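PDB 4L9A: AB hydrolase-1 domain-containing protein from Streptococcus mutans, which probably acts as a carboxylesterase of the alpha/beta hydrolase family, using water to split ester bonds. Local coordinates for residues 33-39 with 103-108; 60-64 with 185-190; 116-122 with 138-144. One frame throughout, in Å; residues are numbered along the deposited sequence.

Interaction 1: 33-39 with 103-108; sequences IYTCHRE and IFEHFK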
loop_
_atom_site.group_PDB
_atom_site.type_symbol
_atom_site.label_atom_id
_atom_site.label_comp_id
_atom_site.label_asym_id
_atom_site.label_seq_id
_atom_site.Cartn_x
_atom_site.Cartn_y
_atom_site.Cartn_z
ATOM N N ILE A 33 -10.820 1.069 -12.679
ATOM C CA ILE A 33 -10.120 1.065 -11.392
ATOM C C ILE A 33 -10.477 2.350 -10.658
ATOM O O ILE A 33 -10.374 3.427 -11.214
ATOM C CB ILE A 33 -8.605 0.960 -11.586
ATOM C CG1 ILE A 33 -8.259 -0.357 -12.289
ATOM C CG2 ILE A 33 -7.861 1.060 -10.230
ATOM C CD1 ILE A 33 -8.462 -1.625 -11.394
ATOM N N TYR A 34 -10.906 2.224 -9.411
ATOM C CA TYR A 34 -11.245 3.383 -8.596
ATOM C C TYR A 34 -10.014 4.159 -8.124
ATOM O O TYR A 34 -9.073 3.597 -7.535
ATOM C CB TYR A 34 -12.061 2.925 -7.398
ATOM C CG TYR A 34 -12.526 4.019 -6.460
ATOM C CD1 TYR A 34 -13.701 4.720 -6.718
ATOM C CD2 TYR A 34 -11.823 4.308 -5.289
ATOM C CE1 TYR A 34 -14.150 5.696 -5.858
ATOM C CE2 TYR A 34 -12.272 5.284 -4.409
ATOM C CZ TYR A 34 -13.437 5.975 -4.704
ATOM O OH TYR A 34 -13.897 6.948 -3.850
ATOM N N THR A 35 -10.031 5.458 -8.382
ATOM C CA THR A 35 -8.956 6.342 -7.950
ATOM C C THR A 35 -9.507 7.572 -7.253
ATOM O O THR A 35 -10.654 7.968 -7.490
ATOM C CB THR A 35 -8.114 6.837 -9.139
ATOM O OG1 THR A 35 -8.917 7.669 -9.977
ATOM C CG2 THR A 35 -7.570 5.669 -9.966
ATOM N N CYS A 36 -8.677 8.175 -6.404
ATOM C CA CYS A 36 -8.946 9.486 -5.834
ATOM C C CYS A 36 -7.726 10.343 -6.098
ATOM O O CYS A 36 -6.598 9.890 -5.913
ATOM C CB CYS A 36 -9.199 9.398 -4.332
ATOM S SG CYS A 36 -10.595 8.366 -3.893
ATOM N N HIS A 37 -7.937 11.587 -6.506
ATOM C CA HIS A 37 -6.840 12.369 -7.065
ATOM C C HIS A 37 -6.889 13.860 -6.728
ATOM O O HIS A 37 -7.955 14.468 -6.690
ATOM C CB HIS A 37 -6.818 12.185 -8.587
ATOM C CG HIS A 37 -5.855 13.088 -9.295
ATOM N ND1 HIS A 37 -6.240 14.274 -9.878
ATOM C CD2 HIS A 37 -4.524 12.976 -9.515
ATOM C CE1 HIS A 37 -5.191 14.855 -10.433
ATOM N NE2 HIS A 37 -4.137 14.086 -10.227
ATOM N N ARG A 38 -5.715 14.432 -6.495
ATOM C CA ARG A 38 -5.564 15.863 -6.273
ATOM C C ARG A 38 -4.396 16.317 -7.126
ATOM O O ARG A 38 -3.346 15.670 -7.147
ATOM C CB ARG A 38 -5.253 16.143 -4.798
ATOM C CG ARG A 38 -5.172 17.609 -4.445
ATOM C CD ARG A 38 -5.140 17.802 -2.947
ATOM N NE ARG A 38 -3.787 17.713 -2.395
ATOM C CZ ARG A 38 -3.529 17.470 -1.113
ATOM N NH1 ARG A 38 -4.533 17.270 -0.266
ATOM N NH2 ARG A 38 -2.271 17.414 -0.675
ATOM N N GLU A 39 -4.572 17.425 -7.833
ATOM C CA GLU A 39 -3.495 17.981 -8.640
ATOM C C GLU A 39 -2.329 18.420 -7.780
ATOM O O GLU A 39 -2.494 18.745 -6.608
ATOM C CB GLU A 39 -3.992 19.181 -9.457
ATOM C CG GLU A 39 -4.586 18.805 -10.798
ATOM C CD GLU A 39 -3.583 18.106 -11.698
ATOM O OE1 GLU A 39 -2.364 18.196 -11.419
ATOM O OE2 GLU A 39 -4.013 17.458 -12.675
ATOM N N ILE A 103 -2.853 4.427 -15.390
ATOM C CA ILE A 103 -3.427 5.399 -14.476
ATOM C C ILE A 103 -2.452 6.559 -14.290
ATOM O O ILE A 103 -2.861 7.716 -14.288
ATOM C CB ILE A 103 -3.820 4.751 -13.130
ATOM C CG1 ILE A 103 -4.923 3.709 -13.359
ATOM C CG2 ILE A 103 -4.291 5.807 -12.140
ATOM C CD1 ILE A 103 -5.323 2.899 -12.125
ATOM N N PHE A 104 -1.157 6.261 -14.166
ATOM C CA PHE A 104 -0.172 7.332 -14.061
ATOM C C PHE A 104 -0.284 8.262 -15.275
ATOM O O PHE A 104 -0.290 9.482 -15.132
ATOM C CB PHE A 104 1.263 6.793 -13.968
ATOM C CG PHE A 104 1.712 6.462 -12.558
ATOM C CD1 PHE A 104 0.812 5.990 -11.615
ATOM C CD2 PHE A 104 3.040 6.637 -12.182
ATOM C CE1 PHE A 104 1.221 5.689 -10.321
ATOM C CE2 PHE A 104 3.457 6.342 -10.890
ATOM C CZ PHE A 104 2.543 5.865 -9.958
ATOM N N GLU A 105 -0.359 7.677 -16.467
ATOM C CA GLU A 105 -0.385 8.467 -17.705
ATOM C C GLU A 105 -1.671 9.281 -17.848
ATOM O O GLU A 105 -1.723 10.251 -18.599
ATOM C CB GLU A 105 -0.198 7.572 -18.935
ATOM C CG GLU A 105 1.110 6.790 -18.939
ATOM C CD GLU A 105 2.326 7.672 -18.709
ATOM O OE1 GLU A 105 2.517 8.637 -19.486
ATOM O OE2 GLU A 105 3.085 7.401 -17.748
ATOM N N HIS A 106 -2.703 8.876 -17.120
ATOM C CA HIS A 106 -3.991 9.553 -17.152
ATOM C C HIS A 106 -3.936 10.929 -16.489
ATOM O O HIS A 106 -4.738 11.805 -16.814
ATOM C CB HIS A 106 -5.040 8.677 -16.470
ATOM C CG HIS A 106 -6.445 9.187 -16.588
ATOM N ND1 HIS A 106 -7.162 9.134 -17.765
ATOM C CD2 HIS A 106 -7.279 9.722 -15.663
ATOM C CE1 HIS A 106 -8.373 9.627 -17.562
ATOM N NE2 HIS A 106 -8.472 9.983 -16.294
ATOM N N PHE A 107 -2.991 11.127 -15.569
ATOM C CA PHE A 107 -2.895 12.398 -14.837
ATOM C C PHE A 107 -1.637 13.204 -15.157
ATOM O O PHE A 107 -0.708 12.693 -15.782
ATOM C CB PHE A 107 -3.001 12.168 -13.331
ATOM C CG PHE A 107 -4.303 11.570 -12.902
ATOM C CD1 PHE A 107 -5.446 12.354 -12.823
ATOM C CD2 PHE A 107 -4.393 10.229 -12.574
ATOM C CE1 PHE A 107 -6.659 11.807 -12.423
ATOM C CE2 PHE A 107 -5.601 9.674 -12.175
ATOM C CZ PHE A 107 -6.742 10.471 -12.111
ATOM N N LYS A 108 -1.609 14.460 -14.704
ATOM C CA LYS A 108 -0.609 15.429 -15.165
ATOM C C LYS A 108 0.752 15.393 -14.453
ATOM O O LYS A 108 1.759 15.816 -15.023
ATOM C CB LYS A 108 -1.180 16.857 -15.122
ATOM C CG LYS A 108 -2.322 17.111 -16.102
ATOM C CD LYS A 108 -2.947 18.487 -15.879
ATOM C CE LYS A 108 -3.694 18.974 -17.119
ATOM N NZ LYS A 108 -4.727 17.995 -17.557
HETATM O O HOH W 1 -4.237 15.446 -14.010
#
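The imidazole of His-37 lies nearly flat on the ring of Phe-107, the two centroids 3.9 Å apart and the planes tilted by 16°. It is an offset stack: CD1 of Phe-107 sits over the middle of the imidazole, while His-37 CD2 covers the benzene ring nearer its rim. With CG of His-37 anti to the backbone N (chi1 172°), the imidazole extends away from strand 33-38 to meet the phenylalanine. The other face of Phe-107 is covered by His-106, and Thr-35 OG1 comes to its edge, 4.1 Å from Phe-107 CZ; that hydroxyl is bonded to the backbone of Glu-24 on the neighbouring strand. Thr-35 CG2 and Ile-103 CG2 meet tip to tip at 3.9 Å. Ile-33 and Ile-103 cross at about a right angle, Ile-33 CG2 lying 3.7 Å from Ile-103 CD1; these branched apolar chains fill the join between the last turn of helix 93-106 and the strand. At the other end, Glu-39 OE2 lies against Lys-108 CD at 3.5 Å, and a water links Lys-108 N to Glu-39 OE2. No direct hydrogen bond joins the segments, so stacking and dispersion carry most of the contact, with the water and charge attraction probably minor, peripheral aids.

Interaction 2: 60-64 with 185-190; sequences ANIID and HFSSQQ
Asn-61 reaches from helix 60-63 across to His-185 and Phe-186. From CB, a first torsion that puts CG anti to the carbonyl carbon (chi1 -71°) carries the amide over the Phe-186 ring, with CG 3.9 Å from Phe-186 CE1. At the tip the two amide atoms divide the work. ND2 lies over one face of the ring, toward its rim, and donates to His-185 O at 2.9 Å, approaching from above the carbonyl plane; a second bond goes to the backbone of Trp-272. OD1 lies 3.7 Å from Phe-186 CD1 and accepts from a water at 3.2 Å, which in turn accepts from Ser-187 N. Small Ala-60 can approach the same ring at its edge. One turn after Ala-60, Asp-64 OD2 accepts on its syn lone pair from Gln-190 NE2 at 2.9 Å, the amide and carboxylate nearly coplanar. Ser-187 caps helix 188-206, its OG accepting from Gln-190 N at 3.1 Å and so helping to place that glutamine. This helix belongs to the insertion between strands 134-141 and 235-239, where the fold commonly carries its cap. Two separate directional amide bonds thus join the core to what is probably the cap, the Asn-61 amide also packing on Phe-186.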
loop_
_atom_site.group_PDB
_atom_site.type_symbol
_atom_site.label_atom_id
_atom_site.label_comp_id
_atom_site.label_asym_id
_atom_site.label_seq_id
_atom_site.Cartn_x
_atom_site.Cartn_y
_atom_site.Cartn_z
ATOM N N ALA A 60 -5.901 7.923 5.206
ATOM C CA ALA A 60 -6.418 9.248 5.555
ATOM C C ALA A 60 -5.499 10.049 6.476
ATOM O O ALA A 60 -5.307 11.257 6.286
ATOM C CB ALA A 60 -7.823 9.131 6.166
ATOM N N ASN A 61 -4.936 9.376 7.474
ATOM C CA ASN A 61 -4.055 10.026 8.442
ATOM C C ASN A 61 -2.736 10.536 7.851
ATOM O O ASN A 61 -2.081 11.397 8.440
ATOM C CB ASN A 61 -3.775 9.098 9.631
ATOM C CG ASN A 61 -4.992 8.905 10.526
ATOM O OD1 ASN A 61 -5.951 9.685 10.476
ATOM N ND2 ASN A 61 -4.955 7.867 11.361
ATOM N N ILE A 62 -2.331 10.001 6.702
ATOM C CA ILE A 62 -1.173 10.563 6.002
ATOM C C ILE A 62 -1.612 11.663 5.019
ATOM O O ILE A 62 -1.054 12.771 4.995
ATOM C CB ILE A 62 -0.359 9.479 5.270
ATOM C CG1 ILE A 62 0.284 8.522 6.294
ATOM C CG2 ILE A 62 0.717 10.137 4.408
ATOM C CD1 ILE A 62 0.999 7.311 5.675
ATOM N N ILE A 63 -2.626 11.347 4.222
ATOM C CA ILE A 63 -3.159 12.287 3.230
ATOM C C ILE A 63 -3.527 13.616 3.869
ATOM O O ILE A 63 -3.088 14.671 3.413
ATOM C CB ILE A 63 -4.356 11.670 2.463
ATOM C CG1 ILE A 63 -3.849 10.529 1.578
ATOM C CG2 ILE A 63 -5.051 12.723 1.571
ATOM C CD1 ILE A 63 -4.917 9.530 1.162
ATOM N N ASP A 64 -4.311 13.569 4.940
ATOM C CA ASP A 64 -4.731 14.796 5.609
ATOM C C ASP A 64 -3.568 15.667 6.064
ATOM O O ASP A 64 -3.731 16.873 6.224
ATOM C CB ASP A 64 -5.622 14.491 6.808
ATOM C CG ASP A 64 -6.968 13.937 6.401
ATOM O OD1 ASP A 64 -7.303 14.034 5.200
ATOM O OD2 ASP A 64 -7.680 13.401 7.276
ATOM N N HIS A 185 -7.308 4.760 16.126
ATOM C CA HIS A 185 -6.416 5.630 15.369
ATOM C C HIS A 185 -7.096 6.587 14.393
ATOM O O HIS A 185 -6.427 7.406 13.765
ATOM C CB HIS A 185 -5.343 4.797 14.659
ATOM C CG HIS A 185 -4.476 4.027 15.604
ATOM N ND1 HIS A 185 -3.753 4.638 16.604
ATOM C CD2 HIS A 185 -4.227 2.700 15.717
ATOM C CE1 HIS A 185 -3.089 3.723 17.291
ATOM N NE2 HIS A 185 -3.359 2.538 16.772
ATOM N N PHE A 186 -8.413 6.483 14.255
ATOM C CA PHE A 186 -9.136 7.387 13.362
ATOM C C PHE A 186 -10.198 8.152 14.146
ATOM O O PHE A 186 -10.654 7.689 15.187
ATOM C CB PHE A 186 -9.825 6.623 12.226
ATOM C CG PHE A 186 -8.899 6.120 11.157
ATOM C CD1 PHE A 186 -8.489 6.949 10.119
ATOM C CD2 PHE A 186 -8.466 4.800 11.162
ATOM C CE1 PHE A 186 -7.643 6.472 9.117
ATOM C CE2 PHE A 186 -7.624 4.321 10.169
ATOM C CZ PHE A 186 -7.216 5.157 9.143
ATOM N N SER A 187 -10.592 9.318 13.637
ATOM C CA SER A 187 -11.747 10.027 14.176
ATOM C C SER A 187 -12.969 9.145 13.937
ATOM O O SER A 187 -12.952 8.278 13.056
ATOM C CB SER A 187 -11.931 11.362 13.451
ATOM O OG SER A 187 -12.157 11.135 12.067
ATOM N N SER A 188 -14.027 9.358 14.710
ATOM C CA SER A 188 -15.235 8.569 14.540
ATOM C C SER A 188 -15.708 8.651 13.086
ATOM O O SER A 188 -16.182 7.663 12.517
ATOM C CB SER A 188 -16.328 9.057 15.493
ATOM O OG SER A 188 -16.463 10.465 15.416
ATOM N N GLN A 189 -15.545 9.821 12.477
ATOM C CA GLN A 189 -16.003 10.019 11.105
ATOM C C GLN A 189 -15.186 9.232 10.093
ATOM O O GLN A 189 -15.742 8.611 9.186
ATOM C CB GLN A 189 -15.991 11.499 10.731
ATOM C CG GLN A 189 -16.408 11.768 9.278
ATOM C CD GLN A 189 -16.845 13.207 9.063
ATOM O OE1 GLN A 189 -17.002 13.970 10.018
ATOM N NE2 GLN A 189 -17.060 13.581 7.807
ATOM N N GLN A 190 -13.864 9.275 10.227
ATOM C CA GLN A 190 -12.994 8.576 9.292
ATOM C C GLN A 190 -13.005 7.081 9.566
ATOM O O GLN A 190 -12.817 6.268 8.663
ATOM C CB GLN A 190 -11.584 9.187 9.289
ATOM C CG GLN A 190 -11.617 10.628 8.747
ATOM C CD GLN A 190 -10.256 11.251 8.506
ATOM O OE1 GLN A 190 -9.360 11.187 9.360
ATOM N NE2 GLN A 190 -10.096 11.882 7.331
HETATM O O HOH W 2 -9.012 10.065 11.498
#

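Interaction 3: 116-122 with 138-144; sequences VHSIGGF and FIGLEPT
Ser-118 takes phi 55° and psi -124°, an unusual backbone for a residue with a side chain, as the second residue of a type II' turn from His-117 to Gly-120. The turn brings Ser-118 O toward Thr-144, while Phe-138, its CG anti to the backbone N (chi1 175°), sends its ring across to Val-116. Before the turn the strands pair in parallel: Val-116 N donates to Ile-139 O at 3.0 Å and Leu-141 N to Val-116 O at 2.9 Å. Ser-118 N, already in the turn, continues the pairing to Leu-141 O at 3.1 Å. His-117 CD2 comes obliquely to Leu-141 O at 3.2 Å, and its NE2 is bonded to the backbone of His-268. Beyond the strands, Ser-118 O is gripped from opposite faces of its plane, by Thr-144 N at 2.9 Å and by Gly-121 N at the start of the helix.

Apolar groups fill the side toward helix 120-130. The Val-116 and Phe-138 side chains cross at about a right angle, Val-116 CG2 coming obliquely to within 3.6 Å of Phe-138 CZ, and Gly-140, lacking a side chain, lets the Phe-138 ring lean forward over it. Phe-122 turns one face to Thr-144 O, 3.6 Å from its CZ, with Thr-144 CG2 close to Phe-122 CE2. Bare Gly-120 and Gly-121 allow the helix to start close above Val-116 and Pro-143.

This strand-turn-helix, with serine at its sharp corner and glycine two residues on, matches the nucleophile elbow of alpha/beta hydrolases, so Ser-118 is probably the nucleophile. Glu-142, after the next strand, bonds to the ring of His-268 and bridges to Arg-243, an acid-imidazole pairing reminiscent of a catalytic triad. The backbone bonds to Leu-141 and Thr-144 would help to hold the strained turn, and the serine with it, in a fixed position.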
loop_
_atom_site.group_PDB
_atom_site.type_symbol
_atom_site.label_atom_id
_atom_site.label_comp_id
_atom_site.label_asym_id
_atom_site.label_seq_id
_atom_site.Cartn_x
_atom_site.Cartn_y
_atom_site.Cartn_z
ATOM N N VAL A 116 3.285 2.968 0.273
ATOM C CA VAL A 116 2.533 1.720 0.240
ATOM C C VAL A 116 2.532 1.033 1.587
ATOM O O VAL A 116 3.431 1.249 2.427
ATOM C CB VAL A 116 3.102 0.745 -0.824
ATOM C CG1 VAL A 116 3.364 1.477 -2.126
ATOM C CG2 VAL A 116 4.412 0.086 -0.313
ATOM N N HIS A 117 1.517 0.200 1.785
ATOM C CA HIS A 117 1.466 -0.697 2.928
ATOM C C HIS A 117 1.557 -2.130 2.431
ATOM O O HIS A 117 0.951 -2.479 1.419
ATOM C CB HIS A 117 0.157 -0.496 3.704
ATOM C CG HIS A 117 0.020 -1.387 4.894
ATOM N ND1 HIS A 117 -1.040 -2.256 5.062
ATOM C CD2 HIS A 117 0.815 -1.555 5.979
ATOM C CE1 HIS A 117 -0.897 -2.909 6.201
ATOM N NE2 HIS A 117 0.226 -2.504 6.776
ATOM N N SER A 118 2.358 -2.949 3.110
ATOM C CA SER A 118 2.275 -4.387 2.934
ATOM C C SER A 118 2.432 -4.821 1.464
ATOM O O SER A 118 3.424 -4.493 0.813
ATOM C CB SER A 118 0.930 -4.865 3.508
ATOM O OG SER A 118 0.918 -6.255 3.738
ATOM N N ILE A 119 1.448 -5.550 0.942
ATOM C CA ILE A 119 1.586 -6.187 -0.366
ATOM C C ILE A 119 1.759 -5.179 -1.511
ATOM O O ILE A 119 2.263 -5.528 -2.592
ATOM C CB ILE A 119 0.408 -7.160 -0.663
ATOM C CG1 ILE A 119 0.841 -8.276 -1.605
ATOM C CG2 ILE A 119 -0.824 -6.428 -1.183
ATOM C CD1 ILE A 119 1.700 -9.320 -0.924
ATOM N N GLY A 120 1.359 -3.935 -1.267
ATOM C CA GLY A 120 1.575 -2.868 -2.233
ATOM C C GLY A 120 3.042 -2.693 -2.608
ATOM O O GLY A 120 3.363 -2.070 -3.623
ATOM N N GLY A 121 3.937 -3.239 -1.785
ATOM C CA GLY A 121 5.364 -3.171 -2.073
ATOM C C GLY A 121 5.762 -3.826 -3.394
ATOM O O GLY A 121 6.642 -3.322 -4.109
ATOM N N PHE A 122 5.124 -4.942 -3.736
ATOM C CA PHE A 122 5.507 -5.672 -4.950
ATOM C C PHE A 122 5.253 -4.857 -6.225
ATOM O O PHE A 122 6.138 -4.723 -7.072
ATOM C CB PHE A 122 4.831 -7.051 -5.006
ATOM C CG PHE A 122 5.395 -8.040 -4.001
ATOM C CD1 PHE A 122 6.713 -8.454 -4.090
ATOM C CD2 PHE A 122 4.614 -8.545 -2.975
ATOM C CE1 PHE A 122 7.238 -9.353 -3.181
ATOM C CE2 PHE A 122 5.150 -9.455 -2.044
ATOM C CZ PHE A 122 6.452 -9.849 -2.159
ATOM N N PHE A 138 10.496 6.378 -2.045
ATOM C CA PHE A 138 9.613 5.292 -1.648
ATOM C C PHE A 138 9.364 5.386 -0.152
ATOM O O PHE A 138 10.303 5.553 0.620
ATOM C CB PHE A 138 10.240 3.940 -1.992
ATOM C CG PHE A 138 9.443 2.760 -1.498
ATOM C CD1 PHE A 138 8.282 2.366 -2.152
ATOM C CD2 PHE A 138 9.865 2.040 -0.383
ATOM C CE1 PHE A 138 7.540 1.280 -1.704
ATOM C CE2 PHE A 138 9.135 0.964 0.073
ATOM C CZ PHE A 138 7.965 0.578 -0.585
ATOM N N ILE A 139 8.101 5.300 0.250
ATOM C CA ILE A 139 7.733 5.311 1.660
ATOM C C ILE A 139 7.003 4.008 1.949
ATOM O O ILE A 139 5.896 3.780 1.464
ATOM C CB ILE A 139 6.810 6.499 2.007
ATOM C CG1 ILE A 139 7.371 7.817 1.448
ATOM C CG2 ILE A 139 6.588 6.579 3.504
ATOM C CD1 ILE A 139 8.736 8.195 1.994
ATOM N N GLY A 140 7.624 3.117 2.705
ATOM C CA GLY A 140 7.003 1.821 2.896
ATOM C C GLY A 140 6.611 1.571 4.335
ATOM O O GLY A 140 7.430 1.691 5.242
ATOM N N LEU A 141 5.348 1.235 4.540
ATOM C CA LEU A 141 4.875 0.820 5.844
ATOM C C LEU A 141 4.798 -0.704 5.850
ATOM O O LEU A 141 3.893 -1.284 5.255
ATOM C CB LEU A 141 3.506 1.441 6.149
ATOM C CG LEU A 141 3.421 2.975 6.165
ATOM C CD1 LEU A 141 4.651 3.632 6.795
ATOM C CD2 LEU A 141 3.185 3.525 4.753
ATOM N N GLU A 142 5.769 -1.347 6.508
ATOM C CA GLU A 142 5.907 -2.809 6.471
ATOM C C GLU A 142 5.596 -3.430 5.101
ATOM O O GLU A 142 4.747 -4.321 4.969
ATOM C CB GLU A 142 5.099 -3.467 7.604
ATOM C CG GLU A 142 5.778 -3.216 8.972
ATOM C CD GLU A 142 5.286 -4.112 10.089
ATOM O OE1 GLU A 142 4.365 -4.937 9.872
ATOM O OE2 GLU A 142 5.825 -3.972 11.208
ATOM N N PRO A 143 6.280 -2.939 4.064
ATOM C CA PRO A 143 6.082 -3.517 2.731
ATOM C C PRO A 143 6.468 -4.993 2.738
ATOM O O PRO A 143 7.435 -5.374 3.404
ATOM C CB PRO A 143 7.039 -2.709 1.848
ATOM C CG PRO A 143 8.099 -2.215 2.797
ATOM C CD PRO A 143 7.376 -1.957 4.101
ATOM N N THR A 144 5.706 -5.810 2.020
ATOM C CA THR A 144 5.903 -7.249 2.039
ATOM C C THR A 144 7.218 -7.628 1.356
ATOM O O THR A 144 7.422 -7.296 0.185
ATOM C CB THR A 144 4.711 -7.973 1.365
ATOM O OG1 THR A 144 3.482 -7.460 1.903
ATOM C CG2 THR A 144 4.785 -9.476 1.627
#

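Overall arrangement
From the N terminus, strand 33-38 follows edge strand 22-26 into the sheet, and interaction 1 closes when the chain returns at the end of helix 93-106, having passed through strands 43-47 and 71-75. Inside that loop lies segment 60-64, whose partner 185-190 comes far later, so interactions 1 and 2 cross. Interaction 3 opens after interaction 1 has closed, within one beta-alpha-beta unit, and is nested inside the long loop of interaction 2. Interactions 1 and 3 both reach the same sheet, their centres 20 Å apart, whereas interaction 2 joins a core helix to the later helical insertion. Its nearest atoms come within about 4 Å of interaction 3 without touching.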